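Side-chain contacts in beta-galacturonidase (Eisenbergiella tayi, PDB 6NCW), which hydrolyses beta-linked galacturonides as a family 2 glycoside hydrolase and may also act on beta-glucuronides: residues Ile155-Phe160 with Tyr231-Val236; Arg268-Lys273 with Gly327-Glu332; Asp441-Leu446 with Leu495-Ser500. All blocks are in the same frame, centred on the assembly; numbering follows the deposited sequence.

Overall arrangement
The three contacts follow one another along the chain, each closing before the next opens. Contact 1 lies in the immunoglobulin-like beta-sandwich and joins its two sheets through strands 150-162 and 227-238. Contacts 2 and 3 both belong to the TIM barrel: contact 2 lies inside it, between strands 268-276 and 329-333, which strand 307-309 separates, and contact 3 joins two outer helices, 439-453 and 484-500. The centre of contact 2 is about 22 Å from that of contact 1 and about 20 Å from that of contact 3. The side chains of R271 and K273 and the I272 carbonyl oxygen come against F499 ring atoms CE1 and CZ. Contact 1 thus holds the sandwich together, while contacts 2 and 3 pack the barrel's inside and outer layer.

Contact 1 of 3, residues Ile155-Phe160 with Tyr231-Val236; sequences IHFTPF and YLITAV
Strand segment 155-160, carrying I155 and F157, passes segment 231-236, carrying I233 and A235, at 135° between their N-to-C directions, with the short axes 9.1 Å apart at their closest. This spacing is too wide for backbone pairing and fits two facing sheets. The register agrees: the nearest CA pairs are I155 with A235 at 7.8 Å and F157 with I233 at 8.3 Å, so alternate residues of each strand face inward.

The centre of the contact is a meeting of two isoleucines, tip to tip, with I155 CD1 3.7 Å from I233 CD1. Both extend the long branch: CG1 stands opposite the backbone N in I155 (chi1 175°) and in I233 (chi1 -178°), and with chi2 also extended each CD1 points into the gap between the sheets. I155 CD1 also lies 4.0 Å from A235 CB. On the other side of the pair, I233 CD1 lies 3.9 Å from F157 CB and approaches the F157 ring obliquely; F253 meets that ring edge-to-face.

Strand 150-162 belongs to a three-stranded sheet and strand 227-238 to a five-stranded one, so these four residues help form the core of the immunoglobulin-like beta-sandwich, with I190 and I172 close by. On the backbone of the first strand, the amide of N366 bonds to I155 O and F157 N, tying the sandwich to the TIM-barrel part of the chain. Within the contact only apolar side chains meet, all buried, and burial of 196 Å² of surface, rather than directional polar bonds, joins the sheets here.

Contact 2 of 3, residues Arg268-Lys273 with Gly327-Glu332; sequences RKLRIK and GILVWE
L270, I272 and L329 meet through aliphatic methyls, and no ring or amide face or edge takes part between the two segments; the flat groups belong to the surroundings, where I272 touches Y371 of strand 370-374 and the W331 indole touches L462 and T464. Across the contact itself, L329 CD1 does all the touching from its side. It comes tip to tip upon L270 and settles against both branches of that leucine, 3.7 Å from L270 CD1 and 3.7 Å from L270 CD2, with L270 CG next at 4.0 Å. A single methyl therefore sits in the fork of its partner. L270 presents this fork with its CG nearly opposite the backbone N (chi1 -162°), whereas L329 keeps CG beside its own N (chi1 -60°). I272 CD1 adds a looser contact, 4.3 Å from the same L329 CD1.

The CA atoms of I272 and L329 are 8.4 Å apart, consistent with the sheet order: strand 307-309 lies between 268-276 and 329-333, parallel to both. L329 opens its strand, which puts the contact near the N-terminal end of the barrel strands; the I272 side chain is about 11 Å from that of the galacturonate-binding E465. Ahead of L329, G327 follows helix 317-326 and closes it in a Schellman motif, and V330 packs outward on L320 and C323 of that helix, while I272 touches L462 of strand 461-466.

Contact 3 of 3, residues Asp441-Leu446 with Leu495-Ser500; sequences DYLDEL and LQAVFS
L443 leans on A497 and V498 where two outer helices of the TIM barrel, 439-453 and 484-500, meet. The contact is small, burying 95 Å² in all, and a single methyl group makes the touch. The nearest CA atoms, those of L443 and V498, are 7.7 Å apart.

Among the apolar contacts, L443 CD2 lies 3.8 Å from V498 CA and 4.1 Å from V498 CG1, with A497 CB further off at 4.4 Å. CG opposite the backbone N (chi1 -177°) carries the L443 side chain toward helix 484-500, where the CD2 branch makes the contact. This methyl lies against backbone as much as side chain, A497 O being 3.9 Å from L443 CD2. Both helices also press on the barrel wall: L443 touches F461 and I463 of strand 461-466, and V498 touches I463 too.

Polar interactions lie to the side of this patch. D444 OD1 forms a salt bridge with R501, just beyond the second segment, and so provides a charged link between the two helical regions.

Within the second segment, V498 turns its other branch to F499: V498 CG2 sits 4.2 Å above one face of the F499 ring, offset toward the rim.

Contact 1 of 3, residues Ile155-Phe160 with Tyr231-Val236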
loop_
_atom_site.group_PDB
_atom_site.type_symbol
_atom_site.label_atom_id
_atom_site.label_comp_id
_atom_site.label_asym_id
_atom_site.label_seq_id
_atom_site.Cartn_x
_atom_site.Cartn_y
_atom_site.Cartn_z
ATOM N N ILE A 155 -10.101 18.658 -45.729
ATOM C CA ILE A 155 -10.157 20.110 -45.862
ATOM C C ILE A 155 -9.250 20.729 -44.789
ATOM O O ILE A 155 -9.285 20.308 -43.629
ATOM C CB ILE A 155 -11.606 20.627 -45.738
ATOM C CG1 ILE A 155 -11.653 22.156 -45.750
ATOM C CG2 ILE A 155 -12.278 20.079 -44.486
ATOM C CD1 ILE A 155 -13.053 22.704 -45.964
ATOM N N HIS A 156 -8.419 21.699 -45.185
ATOM C CA HIS A 156 -7.520 22.422 -44.291
ATOM C C HIS A 156 -7.855 23.902 -44.329
ATOM O O HIS A 156 -7.793 24.527 -45.392
ATOM C CB HIS A 156 -6.052 22.232 -44.682
ATOM C CG HIS A 156 -5.556 20.839 -44.498
ATOM N ND1 HIS A 156 -4.322 20.422 -44.955
ATOM C CD2 HIS A 156 -6.118 19.765 -43.896
ATOM C CE1 HIS A 156 -4.151 19.148 -44.652
ATOM N NE2 HIS A 156 -5.225 18.726 -44.008
ATOM N N PHE A 157 -8.171 24.464 -43.170
ATOM C CA PHE A 157 -8.474 25.877 -43.034
ATOM C C PHE A 157 -7.351 26.551 -42.265
ATOM O O PHE A 157 -6.878 26.017 -41.258
ATOM C CB PHE A 157 -9.800 26.087 -42.293
ATOM C CG PHE A 157 -10.111 27.526 -42.023
ATOM C CD1 PHE A 157 -10.651 28.330 -43.027
ATOM C CD2 PHE A 157 -9.843 28.084 -40.778
ATOM C CE1 PHE A 157 -10.923 29.664 -42.787
ATOM C CE2 PHE A 157 -10.121 29.415 -40.525
ATOM C CZ PHE A 157 -10.664 30.208 -41.531
ATOM N N THR A 158 -6.941 27.724 -42.734
ATOM C CA THR A 158 -5.870 28.504 -42.126
ATOM C C THR A 158 -6.382 29.899 -41.798
ATOM O O THR A 158 -6.763 30.639 -42.722
ATOM C CB THR A 158 -4.662 28.614 -43.065
ATOM O OG1 THR A 158 -4.371 27.332 -43.637
ATOM C CG2 THR A 158 -3.438 29.151 -42.310
ATOM N N PRO A 159 -6.405 30.309 -40.531
ATOM C CA PRO A 159 -6.722 31.705 -40.207
ATOM C C PRO A 159 -5.498 32.601 -40.318
ATOM O O PRO A 159 -4.356 32.163 -40.141
ATOM C CB PRO A 159 -7.213 31.624 -38.756
ATOM C CG PRO A 159 -6.398 30.470 -38.185
ATOM C CD PRO A 159 -6.188 29.486 -39.320
ATOM N N PHE A 160 -5.759 33.877 -40.628
ATOM C CA PHE A 160 -4.749 34.928 -40.719
ATOM C C PHE A 160 -5.251 36.154 -39.972
ATOM O O PHE A 160 -6.388 36.587 -40.182
ATOM C CB PHE A 160 -4.443 35.312 -42.174
ATOM C CG PHE A 160 -3.892 34.190 -43.002
ATOM C CD1 PHE A 160 -2.553 33.834 -42.911
ATOM C CD2 PHE A 160 -4.704 33.492 -43.871
ATOM C CE1 PHE A 160 -2.034 32.806 -43.670
ATOM C CE2 PHE A 160 -4.191 32.462 -44.638
ATOM C CZ PHE A 160 -2.847 32.121 -44.534
ATOM N N TYR A 231 -15.755 26.938 -34.749
ATOM C CA TYR A 231 -16.716 26.975 -35.837
ATOM C C TYR A 231 -16.681 25.674 -36.616
ATOM O O TYR A 231 -15.607 25.133 -36.882
ATOM C CB TYR A 231 -16.423 28.124 -36.798
ATOM C CG TYR A 231 -16.556 29.499 -36.197
ATOM C CD1 TYR A 231 -17.769 30.163 -36.215
ATOM C CD2 TYR A 231 -15.469 30.134 -35.624
ATOM C CE1 TYR A 231 -17.899 31.429 -35.673
ATOM C CE2 TYR A 231 -15.580 31.396 -35.076
ATOM C CZ TYR A 231 -16.803 32.047 -35.114
ATOM O OH TYR A 231 -16.934 33.307 -34.586
ATOM N N LEU A 232 -17.851 25.200 -37.036
ATOM C CA LEU A 232 -17.884 24.108 -37.998
ATOM C C LEU A 232 -17.618 24.658 -39.395
ATOM O O LEU A 232 -18.240 25.642 -39.812
ATOM C CB LEU A 232 -19.231 23.388 -37.957
ATOM C CG LEU A 232 -19.626 22.815 -36.599
ATOM C CD1 LEU A 232 -21.112 22.540 -36.549
ATOM C CD2 LEU A 232 -18.835 21.548 -36.345
ATOM N N ILE A 233 -16.681 24.042 -40.110
ATOM C CA ILE A 233 -16.448 24.337 -41.515
ATOM C C ILE A 233 -17.022 23.178 -42.310
ATOM O O ILE A 233 -16.757 22.009 -42.002
ATOM C CB ILE A 233 -14.957 24.588 -41.831
ATOM C CG1 ILE A 233 -14.772 24.942 -43.302
ATOM C CG2 ILE A 233 -14.064 23.394 -41.463
ATOM C CD1 ILE A 233 -13.391 25.487 -43.626
ATOM N N THR A 234 -17.860 23.498 -43.298
ATOM C CA THR A 234 -18.547 22.489 -44.096
ATOM C C THR A 234 -18.162 22.621 -45.564
ATOM O O THR A 234 -18.162 23.726 -46.121
ATOM C CB THR A 234 -20.063 22.606 -43.940
ATOM O OG1 THR A 234 -20.392 22.595 -42.545
ATOM C CG2 THR A 234 -20.749 21.433 -44.616
ATOM N N ALA A 235 -17.852 21.497 -46.191
ATOM C CA ALA A 235 -17.604 21.457 -47.622
ATOM C C ALA A 235 -18.559 20.450 -48.248
ATOM O O ALA A 235 -18.553 19.272 -47.874
ATOM C CB ALA A 235 -16.149 21.094 -47.923
ATOM N N VAL A 236 -19.379 20.908 -49.195
ATOM C CA VAL A 236 -20.304 20.034 -49.914
ATOM C C VAL A 236 -19.843 19.941 -51.364
ATOM O O VAL A 236 -19.725 20.959 -52.056
ATOM C CB VAL A 236 -21.756 20.524 -49.802
ATOM C CG1 VAL A 236 -22.700 19.602 -50.586
ATOM C CG2 VAL A 236 -22.176 20.582 -48.334
#

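Contact 2 of 3, residues Arg268-Lys273 with Gly327-Glu332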
loop_
_atom_site.group_PDB
_atom_site.type_symbol
_atom_site.label_atom_id
_atom_site.label_comp_id
_atom_site.label_asym_id
_atom_site.label_seq_id
_atom_site.Cartn_x
_atom_site.Cartn_y
_atom_site.Cartn_z
ATOM N N ARG A 268 -0.231 37.961 -27.896
ATOM C CA ARG A 268 0.116 38.020 -26.477
ATOM C C ARG A 268 1.229 37.028 -26.161
ATOM O O ARG A 268 1.273 35.936 -26.733
ATOM C CB ARG A 268 -1.112 37.726 -25.604
ATOM C CG ARG A 268 -2.330 38.522 -26.025
ATOM C CD ARG A 268 -3.478 38.358 -25.046
ATOM N NE ARG A 268 -3.109 38.852 -23.722
ATOM C CZ ARG A 268 -3.888 38.754 -22.651
ATOM N NH1 ARG A 268 -5.086 38.180 -22.748
ATOM N NH2 ARG A 268 -3.465 39.221 -21.482
ATOM N N LYS A 269 2.130 37.415 -25.256
ATOM C CA LYS A 269 3.289 36.593 -24.910
ATOM C C LYS A 269 2.828 35.435 -24.037
ATOM O O LYS A 269 2.479 35.632 -22.871
ATOM C CB LYS A 269 4.363 37.412 -24.195
ATOM C CG LYS A 269 4.942 38.513 -25.062
ATOM C CD LYS A 269 5.862 39.453 -24.283
ATOM C CE LYS A 269 6.458 40.529 -25.202
ATOM N NZ LYS A 269 7.749 41.084 -24.669
ATOM N N LEU A 270 2.861 34.230 -24.598
ATOM C CA LEU A 270 2.341 33.032 -23.953
ATOM C C LEU A 270 3.276 32.508 -22.860
ATOM O O LEU A 270 4.497 32.483 -23.028
ATOM C CB LEU A 270 2.133 31.965 -25.026
ATOM C CG LEU A 270 1.246 30.766 -24.778
ATOM C CD1 LEU A 270 -0.128 31.188 -24.315
ATOM C CD2 LEU A 270 1.159 30.031 -26.092
ATOM N N ARG A 271 2.693 32.100 -21.727
ATOM C CA ARG A 271 3.389 31.312 -20.715
ATOM C C ARG A 271 2.814 29.894 -20.713
ATOM O O ARG A 271 1.612 29.706 -20.490
ATOM C CB ARG A 271 3.262 31.928 -19.324
ATOM C CG ARG A 271 3.933 31.069 -18.251
ATOM C CD ARG A 271 3.595 31.499 -16.819
ATOM N NE ARG A 271 4.175 32.796 -16.484
ATOM C CZ ARG A 271 3.485 33.929 -16.474
ATOM N NH1 ARG A 271 2.192 33.919 -16.769
ATOM N NH2 ARG A 271 4.086 35.070 -16.169
ATOM N N ILE A 272 3.670 28.908 -20.954
ATOM C CA ILE A 272 3.266 27.505 -20.989
ATOM C C ILE A 272 3.322 26.918 -19.579
ATOM O O ILE A 272 4.378 26.919 -18.938
ATOM C CB ILE A 272 4.149 26.706 -21.961
ATOM C CG1 ILE A 272 3.940 27.222 -23.377
ATOM C CG2 ILE A 272 3.810 25.217 -21.929
ATOM C CD1 ILE A 272 2.520 27.082 -23.861
ATOM N N LYS A 273 2.176 26.419 -19.098
ATOM C CA LYS A 273 2.025 25.724 -17.814
ATOM C C LYS A 273 1.511 24.320 -18.139
ATOM O O LYS A 273 0.308 24.080 -18.160
ATOM C CB LYS A 273 1.053 26.462 -16.872
ATOM C CG LYS A 273 1.379 27.952 -16.611
ATOM C CD LYS A 273 0.473 28.540 -15.531
ATOM C CE LYS A 273 -0.926 28.823 -16.051
ATOM N NZ LYS A 273 -1.982 28.776 -14.987
ATOM N N GLY A 327 -9.879 24.980 -24.555
ATOM C CA GLY A 327 -8.856 26.008 -24.596
ATOM C C GLY A 327 -7.511 25.553 -24.088
ATOM O O GLY A 327 -6.749 26.365 -23.562
ATOM N N ILE A 328 -7.202 24.269 -24.219
ATOM C CA ILE A 328 -5.940 23.709 -23.744
ATOM C C ILE A 328 -4.968 23.680 -24.919
ATOM O O ILE A 328 -5.295 23.144 -25.977
ATOM C CB ILE A 328 -6.160 22.306 -23.145
ATOM C CG1 ILE A 328 -7.052 22.405 -21.896
ATOM C CG2 ILE A 328 -4.829 21.638 -22.805
ATOM C CD1 ILE A 328 -7.578 21.081 -21.379
ATOM N N LEU A 329 -3.784 24.269 -24.744
ATOM C CA LEU A 329 -2.787 24.303 -25.808
ATOM C C LEU A 329 -2.050 22.972 -25.907
ATOM O O LEU A 329 -1.735 22.338 -24.898
ATOM C CB LEU A 329 -1.794 25.441 -25.561
ATOM C CG LEU A 329 -2.452 26.830 -25.526
ATOM C CD1 LEU A 329 -1.547 27.845 -24.855
ATOM C CD2 LEU A 329 -2.817 27.258 -26.946
ATOM N N VAL A 330 -1.766 22.549 -27.132
ATOM C CA VAL A 330 -1.193 21.241 -27.391
ATOM C C VAL A 330 0.111 21.403 -28.165
ATOM O O VAL A 330 0.161 22.080 -29.196
ATOM C CB VAL A 330 -2.179 20.326 -28.149
ATOM C CG1 VAL A 330 -1.502 19.014 -28.528
ATOM C CG2 VAL A 330 -3.386 20.037 -27.279
ATOM N N TRP A 331 1.166 20.808 -27.634
ATOM C CA TRP A 331 2.347 20.427 -28.393
ATOM C C TRP A 331 2.114 18.994 -28.863
ATOM O O TRP A 331 1.965 18.094 -28.031
ATOM C CB TRP A 331 3.587 20.545 -27.491
ATOM C CG TRP A 331 4.864 19.851 -27.937
ATOM C CD1 TRP A 331 5.005 18.548 -28.355
ATOM C CD2 TRP A 331 6.180 20.407 -27.931
ATOM N NE1 TRP A 331 6.324 18.279 -28.640
ATOM C CE2 TRP A 331 7.064 19.406 -28.394
ATOM C CE3 TRP A 331 6.705 21.656 -27.572
ATOM C CZ2 TRP A 331 8.441 19.617 -28.509
ATOM C CZ3 TRP A 331 8.079 21.865 -27.714
ATOM C CH2 TRP A 331 8.929 20.844 -28.157
ATOM N N GLU A 332 2.036 18.776 -30.179
ATOM C CA GLU A 332 1.937 17.425 -30.711
ATOM C C GLU A 332 3.222 17.086 -31.456
ATOM O O GLU A 332 3.766 17.925 -32.176
ATOM C CB GLU A 332 0.712 17.253 -31.624
ATOM C CG GLU A 332 0.529 15.812 -32.096
ATOM C CD GLU A 332 -0.838 15.498 -32.723
ATOM O OE1 GLU A 332 -1.580 14.663 -32.148
ATOM O OE2 GLU A 332 -1.170 16.057 -33.798
#

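Contact 3 of 3, residues Asp441-Leu446 with Leu495-Ser500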
loop_
_atom_site.group_PDB
_atom_site.type_symbol
_atom_site.label_atom_id
_atom_site.label_comp_id
_atom_site.label_asym_id
_atom_site.label_seq_id
_atom_site.Cartn_x
_atom_site.Cartn_y
_atom_site.Cartn_z
ATOM N N ASP A 441 21.165 26.640 -11.200
ATOM C CA ASP A 441 22.508 26.637 -11.782
ATOM C C ASP A 441 22.547 25.828 -13.066
ATOM O O ASP A 441 23.149 26.250 -14.057
ATOM C CB ASP A 441 23.526 26.069 -10.786
ATOM C CG ASP A 441 23.579 26.858 -9.482
ATOM O OD1 ASP A 441 22.950 27.932 -9.424
ATOM O OD2 ASP A 441 24.248 26.398 -8.525
ATOM N N TYR A 442 21.925 24.655 -13.054
ATOM C CA TYR A 442 21.877 23.813 -14.240
ATOM C C TYR A 442 21.166 24.533 -15.378
ATOM O O TYR A 442 21.652 24.572 -16.515
ATOM C CB TYR A 442 21.168 22.506 -13.880
ATOM C CG TYR A 442 21.353 21.389 -14.855
ATOM C CD1 TYR A 442 20.346 21.051 -15.751
ATOM C CD2 TYR A 442 22.526 20.646 -14.866
ATOM C CE1 TYR A 442 20.499 19.999 -16.641
ATOM C CE2 TYR A 442 22.698 19.597 -15.763
ATOM C CZ TYR A 442 21.684 19.277 -16.638
ATOM O OH TYR A 442 21.856 18.240 -17.521
ATOM N N LEU A 443 20.021 25.140 -15.072
ATOM C CA LEU A 443 19.228 25.821 -16.079
ATOM C C LEU A 443 19.969 27.032 -16.640
ATOM O O LEU A 443 19.939 27.280 -17.854
ATOM C CB LEU A 443 17.885 26.221 -15.464
ATOM C CG LEU A 443 16.848 26.895 -16.338
ATOM C CD1 LEU A 443 16.671 26.115 -17.649
ATOM C CD2 LEU A 443 15.550 26.976 -15.565
ATOM N N ASP A 444 20.653 27.787 -15.774
ATOM C CA ASP A 444 21.414 28.948 -16.235
ATOM C C ASP A 444 22.590 28.538 -17.112
ATOM O O ASP A 444 22.854 29.170 -18.142
ATOM C CB ASP A 444 21.896 29.765 -15.034
ATOM C CG ASP A 444 20.750 30.503 -14.342
ATOM O OD1 ASP A 444 19.626 30.524 -14.909
ATOM O OD2 ASP A 444 20.967 31.053 -13.240
ATOM N N GLU A 445 23.301 27.484 -16.728
ATOM C CA GLU A 445 24.413 27.012 -17.546
ATOM C C GLU A 445 23.935 26.580 -18.931
ATOM O O GLU A 445 24.567 26.908 -19.943
ATOM C CB GLU A 445 25.127 25.864 -16.837
ATOM C CG GLU A 445 25.996 25.063 -17.778
ATOM C CD GLU A 445 26.734 23.919 -17.100
ATOM O OE1 GLU A 445 27.279 23.059 -17.825
ATOM O OE2 GLU A 445 26.790 23.889 -15.853
ATOM N N LEU A 446 22.813 25.852 -18.998
ATOM C CA LEU A 446 22.245 25.455 -20.289
ATOM C C LEU A 446 21.774 26.667 -21.088
ATOM O O LEU A 446 22.041 26.772 -22.292
ATOM C CB LEU A 446 21.089 24.480 -20.079
ATOM C CG LEU A 446 20.285 24.107 -21.342
ATOM C CD1 LEU A 446 21.151 23.434 -22.422
ATOM C CD2 LEU A 446 19.088 23.219 -20.971
ATOM N N LEU A 495 10.068 23.999 -10.356
ATOM C CA LEU A 495 9.119 24.932 -10.950
ATOM C C LEU A 495 9.507 26.370 -10.634
ATOM O O LEU A 495 9.388 27.262 -11.490
ATOM C CB LEU A 495 7.697 24.627 -10.460
ATOM C CG LEU A 495 7.045 23.335 -11.017
ATOM C CD1 LEU A 495 5.701 23.076 -10.371
ATOM C CD2 LEU A 495 6.863 23.369 -12.540
ATOM N N GLN A 496 9.971 26.611 -9.405
ATOM C CA GLN A 496 10.437 27.940 -9.032
ATOM C C GLN A 496 11.548 28.411 -9.969
ATOM O O GLN A 496 11.547 29.565 -10.407
ATOM C CB GLN A 496 10.887 27.925 -7.568
ATOM C CG GLN A 496 11.913 28.971 -7.171
ATOM C CD GLN A 496 11.386 30.399 -7.190
ATOM O OE1 GLN A 496 10.201 30.651 -6.918
ATOM N NE2 GLN A 496 12.275 31.354 -7.514
ATOM N N ALA A 497 12.452 27.513 -10.361
ATOM C CA ALA A 497 13.548 27.926 -11.231
ATOM C C ALA A 497 13.064 28.217 -12.652
ATOM O O ALA A 497 13.425 29.248 -13.225
ATOM C CB ALA A 497 14.656 26.877 -11.234
ATOM N N VAL A 498 12.252 27.326 -13.247
ATOM C CA VAL A 498 11.867 27.517 -14.648
ATOM C C VAL A 498 11.058 28.802 -14.817
ATOM O O VAL A 498 11.263 29.556 -15.771
ATOM C CB VAL A 498 11.104 26.285 -15.204
ATOM C CG1 VAL A 498 11.983 25.042 -15.162
ATOM C CG2 VAL A 498 9.825 26.025 -14.428
ATOM N N PHE A 499 10.146 29.086 -13.889
ATOM C CA PHE A 499 9.317 30.279 -13.994
ATOM C C PHE A 499 10.062 31.573 -13.675
ATOM O O PHE A 499 9.535 32.649 -13.966
ATOM C CB PHE A 499 8.093 30.130 -13.087
ATOM C CG PHE A 499 7.063 29.186 -13.635
ATOM C CD1 PHE A 499 6.618 29.316 -14.945
ATOM C CD2 PHE A 499 6.573 28.151 -12.868
ATOM C CE1 PHE A 499 5.677 28.433 -15.480
ATOM C CE2 PHE A 499 5.626 27.254 -13.395
ATOM C CZ PHE A 499 5.171 27.411 -14.704
ATOM N N SER A 500 11.265 31.511 -13.106
ATOM C CA SER A 500 12.072 32.704 -12.895
ATOM C C SER A 500 13.247 32.806 -13.864
ATOM O O SER A 500 14.031 33.753 -13.766
ATOM C CB SER A 500 12.566 32.757 -11.445
ATOM O OG SER A 500 13.427 31.677 -11.159
#